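Local atomic coordinates of Nrps/pks (Streptomyces albus, PDB entry 4OPE), a protein that probably catalyses the decarboxylative condensation that lengthens a polyketide chain, acting as a ketosynthase domain of the oxazolomycin assembly line. Residues A[72-77]-A[574-579]; A[130-135]-A[146-151]; A[260-265]-A[367-372]; A[412-417]-A[432-437]. All coordinates share one frame; numbering follows the deposited sequence. Where two conformers were deposited one is given.

Overall arrangement
From the N terminus, segment 72-77 opens interaction 1, which closes only when the C-terminal tail returns at 574-579, enclosing the other three contacts. Within that long loop, interaction 2 closes first, joining the two sides of the short excursion round helix 137-141. Interaction 3 follows, setting the end of helix 356-370 against strand 263-272, and then interaction 4 closes the open end of the hairpin of strands 416-422 and 427-434. These three run in series and none cross. Interactions 1 and 2 touch on one side of the chain's centre; on the opposite side, with centres about 35 and 41 Å from that of interaction 1, interactions 3 and 4 meet on the main mixed sheet.

Interaction 1 (A[72-77]-A[574-579]); sequences DVASFD and RCWLPA
Ala74 and Cys575 are joined by the one hydrogen bond that spans segments 72-77 and 574-579. Cys575 N donates to Ala74 O over 3.0 Å. It extends a small antiparallel pairing in which Ser75 and Arg574 form a non-hydrogen-bonded pair, their CA atoms 4.7 Å apart, while Phe76 bonds to Glu573 through the backbone. The result is a two-stranded sheet of 75-76 and 573-574, where the C-terminal tail lies back on the ketosynthase, probably as the linkers that follow related ketosynthases do.

The apolar contacts centre on Ala74, whose methyl is small enough to fit between two large side chains. Its CB lies 3.8 Å from Trp576 CE3, on the benzo part of the indole. Next to it, Val73 CG2 approaches Trp576 CZ3 at 4.2 Å. The indole also meets Tyr132 edge to face. Phe76 offers CB, not its ring, to Cys575 SG at 3.9 Å; the ring turns away to meet Phe81, as CG stands opposite the backbone N (chi1 -168°).

The charged groups contribute less directly. The extended Arg574 brings NH2 to 3.7 Å from Ala74 CB, and its guanidinium has Trp576 CB against one face. The Asp72 carboxylate, through OD1, is 5.4 Å from Arg574 NH2, too far for a salt bridge, so attraction there would probably be mild.

The chemistry thus implies a tail held chiefly by buried apolar side chains, with backbone bonding to set its register.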
# COMPACT_ATOMS: atom_id res chain seq x y z
N ASP A 72 0.34 11.09 24.11
CA ASP A 72 1.44 10.25 24.49
C ASP A 72 1.66 9.08 23.56
O ASP A 72 0.89 8.13 23.60
CB ASP A 72 1.18 9.72 25.88
CG ASP A 72 2.22 8.69 26.34
OD1 ASP A 72 3.47 8.81 26.04
OD2 ASP A 72 1.76 7.76 27.03
N VAL A 73 2.75 9.12 22.78
CA VAL A 73 3.00 8.13 21.73
C VAL A 73 3.96 7.02 22.14
O VAL A 73 4.06 6.03 21.44
CB VAL A 73 3.56 8.76 20.44
CG1 VAL A 73 2.50 9.52 19.70
CG2 VAL A 73 4.73 9.67 20.75
N ALA A 74 4.66 7.17 23.24
CA ALA A 74 5.58 6.11 23.71
C ALA A 74 4.86 4.94 24.36
O ALA A 74 5.35 3.84 24.36
CB ALA A 74 6.57 6.67 24.69
N SER A 75 3.67 5.19 24.89
CA SER A 75 2.96 4.19 25.67
C SER A 75 2.35 3.06 24.89
O SER A 75 1.74 3.25 23.87
CB SER A 75 1.88 4.85 26.51
OG SER A 75 2.54 5.60 27.51
N PHE A 76 2.56 1.88 25.44
CA PHE A 76 2.11 0.66 24.86
C PHE A 76 1.89 -0.36 26.00
O PHE A 76 2.45 -0.20 27.10
CB PHE A 76 3.16 0.14 23.88
CG PHE A 76 2.67 -0.98 23.01
CD1 PHE A 76 1.41 -0.93 22.43
CD2 PHE A 76 3.45 -2.07 22.81
CE1 PHE A 76 0.96 -1.97 21.64
CE2 PHE A 76 3.02 -3.11 22.00
CZ PHE A 76 1.77 -3.05 21.39
N ASP A 77 1.05 -1.37 25.70
CA ASP A 77 0.75 -2.50 26.57
C ASP A 77 1.26 -3.77 25.85
O ASP A 77 0.49 -4.54 25.25
CB ASP A 77 -0.76 -2.54 26.81
CG ASP A 77 -1.18 -3.54 27.87
OD1 ASP A 77 -0.33 -4.35 28.26
OD2 ASP A 77 -2.39 -3.50 28.30
N ARG A 574 6.03 2.80 28.98
CA ARG A 574 6.91 3.54 28.10
C ARG A 574 7.70 2.54 27.25
O ARG A 574 8.29 1.60 27.76
CB ARG A 574 7.81 4.42 28.95
CG ARG A 574 8.91 5.09 28.17
CD ARG A 574 9.44 6.37 28.83
NE ARG A 574 10.36 7.01 27.90
CZ ARG A 574 10.03 7.96 27.04
NH1 ARG A 574 10.96 8.44 26.23
NH2 ARG A 574 8.80 8.45 26.99
N CYS A 575 7.65 2.71 25.94
CA CYS A 575 8.48 1.93 25.02
C CYS A 575 9.06 2.90 24.00
O CYS A 575 8.44 3.28 22.99
CB CYS A 575 7.68 0.82 24.32
SG CYS A 575 6.74 -0.23 25.46
N TRP A 576 10.25 3.39 24.34
CA TRP A 576 10.93 4.34 23.49
C TRP A 576 12.37 3.93 23.55
O TRP A 576 12.87 3.61 24.63
CB TRP A 576 10.73 5.77 23.99
CG TRP A 576 10.83 6.82 22.89
CD1 TRP A 576 11.84 7.70 22.70
CD2 TRP A 576 9.87 7.08 21.84
NE1 TRP A 576 11.57 8.51 21.63
CE2 TRP A 576 10.38 8.15 21.07
CE3 TRP A 576 8.64 6.52 21.48
CZ2 TRP A 576 9.71 8.69 19.97
CZ3 TRP A 576 7.97 7.05 20.36
CH2 TRP A 576 8.51 8.12 19.63
N LEU A 577 13.02 3.86 22.39
CA LEU A 577 14.40 3.43 22.38
C LEU A 577 15.15 4.37 23.32
O LEU A 577 14.78 5.53 23.46
CB LEU A 577 14.96 3.45 20.96
CG LEU A 577 16.27 2.68 20.76
CD1 LEU A 577 16.07 1.17 20.75
CD2 LEU A 577 16.96 3.11 19.48
N PRO A 578 16.13 3.85 24.07
CA PRO A 578 16.90 4.78 24.92
C PRO A 578 17.78 5.70 24.12
O PRO A 578 17.97 6.86 24.49
CB PRO A 578 17.73 3.85 25.78
CG PRO A 578 16.86 2.63 25.89
CD PRO A 578 16.32 2.46 24.50
N ALA A 579 18.28 5.17 22.99
CA ALA A 579 19.07 5.97 22.04
C ALA A 579 18.31 7.17 21.41
O ALA A 579 18.93 8.13 20.93
CB ALA A 579 19.61 5.07 20.95

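Interaction 2 (A[130-135]-A[146-151]); sequences GHYQLY and AATSSS
Thr148 OG1 donates to Tyr135 O across 2.8 Å, arriving in the carbonyl plane with a C=O...O angle of 152°. The hydroxyl reaches it because chi1 of 53° sets OG1 between the backbone N and the carbonyl carbon, and the same turn sends CG2 beside the Tyr132 ring, 4.1 Å from CE2. Threonine suits the place, serving both a carbonyl and an aromatic ring. Ser150 OG faces the middle of the 3-10 segment 132-134 and accepts a weak bond from Gln133 N at 3.1 Å; its stronger partner is the Asp92 carboxylate.

Two waters fill in: one donates to both Gln133 O and Thr148 O, the other donates to Tyr135 O and accepts from Thr148 N. The two loops flank helix 137-141 at the dimer interface of the thiolase-like fold, where Gln133 packs on Gln133 of the second subunit.

Farther out, Gln133 NE2 bonds Gly130 O at 2.8 Å, tying its amide back to the start of its own segment. The Tyr132 hydroxyl is held by Glu89 O and Leu577 N, which helps to hold the ring beside Thr148. Ser149 OG accepts from Ser151 N in an ST turn, and Ser151 OG in turn caps helix 152-163 through Ser154 N.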
# COMPACT_ATOMS: atom_id res chain seq x y z
N GLY A 130 7.94 6.75 7.91
CA GLY A 130 8.41 5.76 8.83
C GLY A 130 9.71 6.27 9.40
O GLY A 130 10.75 5.79 9.04
N HIS A 131 9.60 7.24 10.29
CA HIS A 131 10.73 7.88 10.85
C HIS A 131 11.33 7.25 12.06
O HIS A 131 12.50 7.52 12.34
CB HIS A 131 10.38 9.30 11.23
CG HIS A 131 10.17 10.18 10.05
ND1 HIS A 131 10.86 10.01 8.87
CD2 HIS A 131 9.32 11.21 9.84
CE1 HIS A 131 10.47 10.91 7.99
NE2 HIS A 131 9.53 11.65 8.56
N TYR A 132 10.60 6.43 12.78
CA TYR A 132 11.16 5.82 13.99
C TYR A 132 12.41 5.01 13.63
O TYR A 132 13.36 4.94 14.45
CB TYR A 132 10.16 4.94 14.68
CG TYR A 132 10.53 4.56 16.10
CD1 TYR A 132 10.49 5.51 17.11
CD2 TYR A 132 10.86 3.25 16.44
CE1 TYR A 132 10.77 5.17 18.43
CE2 TYR A 132 11.16 2.91 17.75
CZ TYR A 132 11.11 3.88 18.74
OH TYR A 132 11.37 3.57 20.07
N GLN A 133 12.44 4.42 12.43
CA GLN A 133 13.60 3.63 12.04
C GLN A 133 14.89 4.43 11.94
O GLN A 133 15.95 3.84 11.89
CB GLN A 133 13.36 2.91 10.72
CG GLN A 133 13.67 3.73 9.50
CD GLN A 133 13.09 3.12 8.25
OE1 GLN A 133 13.51 2.04 7.79
NE2 GLN A 133 12.14 3.84 7.65
N LEU A 134 14.82 5.75 11.88
CA LEU A 134 16.06 6.56 11.90
C LEU A 134 16.80 6.47 13.21
O LEU A 134 18.01 6.57 13.23
CB LEU A 134 15.77 8.02 11.67
CG LEU A 134 14.99 8.40 10.42
CD1 LEU A 134 14.89 9.94 10.44
CD2 LEU A 134 15.55 7.85 9.10
N TYR A 135 16.09 6.34 14.32
CA TYR A 135 16.74 6.18 15.60
C TYR A 135 17.55 4.89 15.72
O TYR A 135 17.12 3.80 15.26
CB TYR A 135 15.75 6.21 16.75
CG TYR A 135 15.05 7.53 16.94
CD1 TYR A 135 15.78 8.70 17.09
CD2 TYR A 135 13.64 7.61 16.97
CE1 TYR A 135 15.16 9.91 17.28
CE2 TYR A 135 13.00 8.83 17.14
CZ TYR A 135 13.76 9.98 17.30
OH TYR A 135 13.14 11.21 17.50
N ALA A 146 20.54 -2.64 18.70
CA ALA A 146 19.76 -3.29 17.66
C ALA A 146 19.02 -2.29 16.75
O ALA A 146 18.72 -1.19 17.18
CB ALA A 146 18.80 -4.28 18.28
N ALA A 147 18.75 -2.70 15.51
CA ALA A 147 17.99 -1.89 14.56
C ALA A 147 16.52 -1.69 14.99
O ALA A 147 15.86 -2.65 15.38
CB ALA A 147 18.01 -2.52 13.19
N THR A 148 16.02 -0.46 14.87
CA THR A 148 14.62 -0.19 14.99
C THR A 148 13.95 -0.48 13.67
O THR A 148 14.58 -0.54 12.61
CB THR A 148 14.37 1.27 15.34
OG1 THR A 148 15.04 2.10 14.39
CG2 THR A 148 14.87 1.59 16.75
N SER A 149 12.64 -0.66 13.73
CA SER A 149 11.89 -0.95 12.55
C SER A 149 10.68 -0.03 12.40
O SER A 149 10.13 0.46 13.38
CB SER A 149 11.42 -2.41 12.58
OG SER A 149 10.59 -2.66 11.47
N SER A 150 10.30 0.18 11.16
CA SER A 150 9.12 0.93 10.81
C SER A 150 8.48 0.29 9.62
O SER A 150 7.92 0.96 8.83
CB SER A 150 9.51 2.36 10.41
OG SER A 150 9.74 3.15 11.56
N SER A 151 8.65 -1.00 9.43
CA SER A 151 8.07 -1.65 8.31
C SER A 151 6.55 -1.31 8.20
O SER A 151 5.80 -1.37 9.22
CB SER A 151 8.27 -3.13 8.50
OG SER A 151 7.38 -3.84 7.68
O HOH W 1 16.60 1.08 11.68
O HOH W 2 18.16 1.44 13.88

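Interaction 3 (A[260-265]-A[367-372]); sequences RVLAVV and QFRHQE
Phe368, on the last full turn of helix 356-370, presents its ring edge to Leu262 and Ala263, where the chain runs into strand 263-272, a helix-on-sheet packing within the thiolase-like core. The ring atom Phe368 CD2 lies 3.9 Å from Leu262 O, and CE2 lies 4.0 Å from Ala263 CB, both partners being near the ring plane. Alanine suits the strand here because its short methyl lets the ring come close to the backbone. Beyond the contact, Phe368 also packs on Leu433 and meets the ring of Trp402.

One residue on, Arg369 reaches out toward solvent and over Arg260. The two guanidinium groups stack with planes 22° apart and centres 4.4 Å apart, and Arg369 NH2 sits over the centre of the Arg260 plane. A bend at chi3 (-53°) turns the planar end of Arg369 over its partner. Solvent at the exposed Arg369 probably softens the repulsion between the like charges; Arg260 is steadied by its NH2 bond to Ser564 OG. The long arginine chain suits the end of a helix that must reach across to the neighbouring segment, and the helix itself stops soon after, at Gln371, where phi turns positive. Leucine gives the same guanidinium an apolar neighbour: Leu262 CD1 lies 3.8 Å from Arg369 NH2, at the edge of the group and near its plane.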
# COMPACT_ATOMS: atom_id res chain seq x y z
N ARG A 260 -24.97 -1.49 14.78
CA ARG A 260 -25.29 -0.10 14.62
C ARG A 260 -24.55 0.39 13.35
O ARG A 260 -23.33 0.25 13.24
CB ARG A 260 -24.87 0.68 15.87
CG ARG A 260 -25.18 2.15 15.84
CD ARG A 260 -24.95 2.79 17.19
NE ARG A 260 -23.61 2.49 17.71
CZ ARG A 260 -23.10 3.01 18.83
NH1 ARG A 260 -23.79 3.90 19.54
NH2 ARG A 260 -21.87 2.68 19.21
N VAL A 261 -25.29 0.90 12.37
CA VAL A 261 -24.71 1.38 11.11
C VAL A 261 -24.40 2.88 11.21
O VAL A 261 -25.27 3.69 11.49
CB VAL A 261 -25.67 1.07 9.96
CG1 VAL A 261 -25.18 1.67 8.68
CG2 VAL A 261 -25.76 -0.42 9.77
N LEU A 262 -23.16 3.26 10.97
CA LEU A 262 -22.76 4.65 11.11
C LEU A 262 -22.93 5.47 9.85
O LEU A 262 -23.05 6.71 9.92
CB LEU A 262 -21.28 4.71 11.51
CG LEU A 262 -20.99 4.68 13.02
CD1 LEU A 262 -21.98 3.84 13.75
CD2 LEU A 262 -19.62 4.16 13.32
N ALA A 263 -22.91 4.80 8.71
CA ALA A 263 -22.99 5.47 7.42
C ALA A 263 -22.95 4.42 6.32
O ALA A 263 -22.35 3.35 6.45
CB ALA A 263 -21.82 6.43 7.25
N VAL A 264 -23.60 4.75 5.23
CA VAL A 264 -23.54 3.95 4.04
C VAL A 264 -22.51 4.59 3.15
O VAL A 264 -22.58 5.81 2.88
CB VAL A 264 -24.88 4.00 3.29
CG1 VAL A 264 -24.79 3.24 1.98
CG2 VAL A 264 -25.98 3.46 4.17
N VAL A 265 -21.58 3.76 2.67
CA VAL A 265 -20.59 4.21 1.74
C VAL A 265 -21.14 4.19 0.33
O VAL A 265 -21.09 3.17 -0.34
CB VAL A 265 -19.37 3.32 1.83
CG1 VAL A 265 -18.30 3.75 0.80
CG2 VAL A 265 -18.83 3.42 3.26
N GLN A 367 -20.63 14.00 12.78
CA GLN A 367 -21.65 14.96 12.36
C GLN A 367 -22.99 14.21 12.12
O GLN A 367 -24.04 14.62 12.63
CB GLN A 367 -21.17 15.81 11.18
CG GLN A 367 -20.14 16.83 11.62
CD GLN A 367 -19.76 17.86 10.56
OE1 GLN A 367 -19.27 18.95 10.87
NE2 GLN A 367 -19.97 17.54 9.31
N PHE A 368 -22.94 13.10 11.38
CA PHE A 368 -24.13 12.32 11.14
C PHE A 368 -24.77 11.97 12.47
O PHE A 368 -25.98 12.22 12.67
CB PHE A 368 -23.82 11.04 10.38
CG PHE A 368 -23.58 11.22 8.89
CD1 PHE A 368 -24.00 12.33 8.20
CD2 PHE A 368 -22.96 10.20 8.18
CE1 PHE A 368 -23.79 12.43 6.82
CE2 PHE A 368 -22.75 10.28 6.81
CZ PHE A 368 -23.17 11.41 6.12
N ARG A 369 -23.97 11.46 13.41
CA ARG A 369 -24.54 10.96 14.65
C ARG A 369 -25.23 12.07 15.47
O ARG A 369 -26.32 11.87 15.95
CB ARG A 369 -23.49 10.28 15.52
CG ARG A 369 -24.03 10.06 16.93
CD ARG A 369 -23.16 9.20 17.84
NE ARG A 369 -22.82 7.91 17.22
CZ ARG A 369 -21.82 7.09 17.60
NH1 ARG A 369 -21.03 7.40 18.64
NH2 ARG A 369 -21.62 5.95 16.94
N HIS A 370 -24.57 13.20 15.64
CA HIS A 370 -25.11 14.29 16.41
C HIS A 370 -25.89 15.31 15.57
O HIS A 370 -26.45 16.23 16.10
CB HIS A 370 -23.99 15.02 17.14
CG HIS A 370 -23.19 14.15 18.03
ND1 HIS A 370 -23.67 13.66 19.22
CD2 HIS A 370 -21.92 13.68 17.92
CE1 HIS A 370 -22.75 12.92 19.80
NE2 HIS A 370 -21.67 12.92 19.04
N GLN A 371 -25.93 15.15 14.27
CA GLN A 371 -26.76 16.00 13.42
C GLN A 371 -26.43 17.48 13.59
O GLN A 371 -27.32 18.34 13.66
CB GLN A 371 -28.22 15.74 13.68
CG GLN A 371 -28.61 14.31 13.39
CD GLN A 371 -30.08 14.05 13.64
OE1 GLN A 371 -30.69 14.66 14.51
NE2 GLN A 371 -30.65 13.16 12.88
N GLU A 372 -25.14 17.76 13.62
CA GLU A 372 -24.63 19.09 13.78
C GLU A 372 -23.51 19.29 12.82
O GLU A 372 -22.81 18.36 12.49
CB GLU A 372 -24.11 19.33 15.21
CG GLU A 372 -25.21 19.41 16.24
CD GLU A 372 -24.71 19.78 17.63
OE1 GLU A 372 -23.72 19.23 18.12
OE2 GLU A 372 -25.36 20.64 18.27

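Interaction 4 (A[412-417]-A[432-437]); sequences ALPRTA and ILEESV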
# COMPACT_ATOMS: atom_id res chain seq x y z
N ALA A 412 -37.97 14.63 5.25
CA ALA A 412 -36.52 14.66 5.49
C ALA A 412 -35.77 13.46 4.85
O ALA A 412 -36.11 12.29 5.08
CB ALA A 412 -36.22 14.73 6.98
N LEU A 413 -34.75 13.79 4.06
CA LEU A 413 -33.83 12.81 3.46
C LEU A 413 -32.63 12.54 4.32
O LEU A 413 -32.22 13.41 5.08
CB LEU A 413 -33.29 13.32 2.12
CG LEU A 413 -34.42 13.56 1.11
CD1 LEU A 413 -33.86 14.13 -0.20
CD2 LEU A 413 -35.19 12.26 0.92
N PRO A 414 -32.06 11.33 4.18
CA PRO A 414 -30.82 11.02 4.87
C PRO A 414 -29.72 11.98 4.43
O PRO A 414 -29.51 12.25 3.25
CB PRO A 414 -30.51 9.60 4.42
CG PRO A 414 -31.86 9.01 4.10
CD PRO A 414 -32.56 10.16 3.43
N ARG A 415 -29.06 12.53 5.42
CA ARG A 415 -27.99 13.42 5.21
C ARG A 415 -26.90 12.76 4.41
O ARG A 415 -26.71 11.53 4.55
CB ARG A 415 -27.47 13.84 6.55
CG ARG A 415 -28.45 14.72 7.28
CD ARG A 415 -27.86 15.06 8.62
NE ARG A 415 -28.82 15.75 9.43
CZ ARG A 415 -29.89 15.20 10.00
NH1 ARG A 415 -30.13 13.90 9.86
NH2 ARG A 415 -30.71 15.94 10.71
N THR A 416 -26.21 13.55 3.57
CA THR A 416 -25.07 13.05 2.78
C THR A 416 -23.83 13.94 2.93
O THR A 416 -23.92 15.14 3.23
CB THR A 416 -25.37 12.94 1.27
OG1 THR A 416 -25.67 14.23 0.77
CG2 THR A 416 -26.55 12.06 1.00
N ALA A 417 -22.67 13.34 2.73
CA ALA A 417 -21.47 14.09 2.80
C ALA A 417 -20.45 13.51 1.87
O ALA A 417 -20.48 12.32 1.51
CB ALA A 417 -20.94 14.12 4.21
N ILE A 432 -18.09 9.46 -0.86
CA ILE A 432 -19.44 9.92 -0.58
C ILE A 432 -20.09 9.00 0.46
O ILE A 432 -20.16 7.78 0.26
CB ILE A 432 -20.33 9.84 -1.83
CG1 ILE A 432 -19.62 10.38 -3.08
CG2 ILE A 432 -21.58 10.64 -1.63
CD1 ILE A 432 -19.52 11.88 -3.19
N LEU A 433 -20.56 9.59 1.56
CA LEU A 433 -21.27 8.86 2.60
C LEU A 433 -22.73 9.29 2.79
O LEU A 433 -23.13 10.42 2.46
CB LEU A 433 -20.55 9.03 3.93
CG LEU A 433 -19.10 8.58 3.92
CD1 LEU A 433 -18.51 8.74 5.30
CD2 LEU A 433 -18.94 7.13 3.51
N GLU A 434 -23.54 8.39 3.31
CA GLU A 434 -24.92 8.70 3.60
C GLU A 434 -25.21 8.21 4.99
O GLU A 434 -24.84 7.11 5.37
CB GLU A 434 -25.83 8.02 2.58
CG GLU A 434 -27.30 8.40 2.65
CD GLU A 434 -28.15 7.67 1.61
OE1 GLU A 434 -29.08 8.29 1.05
OE2 GLU A 434 -27.91 6.48 1.32
N GLU A 435 -25.87 9.08 5.74
CA GLU A 435 -26.40 8.78 7.06
C GLU A 435 -27.31 7.58 6.99
O GLU A 435 -27.94 7.37 5.96
CB GLU A 435 -27.20 9.98 7.51
CG GLU A 435 -27.90 9.85 8.84
CD GLU A 435 -28.82 11.02 9.13
OE1 GLU A 435 -29.25 11.70 8.16
OE2 GLU A 435 -29.15 11.24 10.34
N SER A 436 -27.39 6.79 8.07
CA SER A 436 -28.25 5.62 8.15
C SER A 436 -29.43 5.84 9.08
O SER A 436 -29.24 6.26 10.24
CB SER A 436 -27.46 4.46 8.71
OG SER A 436 -27.34 4.60 10.13
N VAL A 437 -30.63 5.52 8.61
CA VAL A 437 -31.79 5.62 9.46
C VAL A 437 -31.92 4.32 10.27
O VAL A 437 -32.07 3.24 9.72
CB VAL A 437 -33.07 5.98 8.66
CG1 VAL A 437 -32.84 7.31 7.94
CG2 VAL A 437 -33.47 4.87 7.69
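Glu435 and Arg415 grip each other at the open end of the beta hairpin formed by strands 416-422 and 427-434. Glu435 OE1 takes the backbone N-H of Arg415 at 2.9 Å, in a nearly straight bond (162° at the hydrogen) that meets the oxygen almost along its C-O axis. Arg415 NH1 also reaches this oxygen, weakly, and forms a salt bridge with Glu435 OE2 at 2.9 Å. One nitrogen therefore serves both carboxylate oxygens, with the two planar groups turned 67° from each other. Glutamate is the right length for this: with CG opposite its backbone N (chi1 177°) and the chain extended, the carboxylate spans to the neighbouring segment. The reverse bond, Glu435 N to Arg415 O at 2.9 Å, completes a loop of contacts between the two residues. Arg415 is also held by Trp402, whose carbonyl accepts from NE and whose ring makes a cation-pi contact.

Pro414, just before, lays its ring along the aliphatic part of Glu434, the two pointing the same way with Pro414 CB 3.9 Å from Glu434 CG. Its CG also meets Val437 CG1. A rigid, apolar ring suits this partly exposed edge, while the Glu434 carboxylate turns to Arg266 for its salt bridge.

Farther along, regular pairing takes over. Thr416 and Glu434 form a non-hydrogen-bonded pair, and Ala417 and Leu433 a hydrogen-bonded one, where small Ala417 packs against Val364 and Leu433 against Leu361 of helix 356-370. There Leu433 N meets Ala417 O at 2.7 Å, and Ala417 N returns to Leu433 O at 3.0 Å.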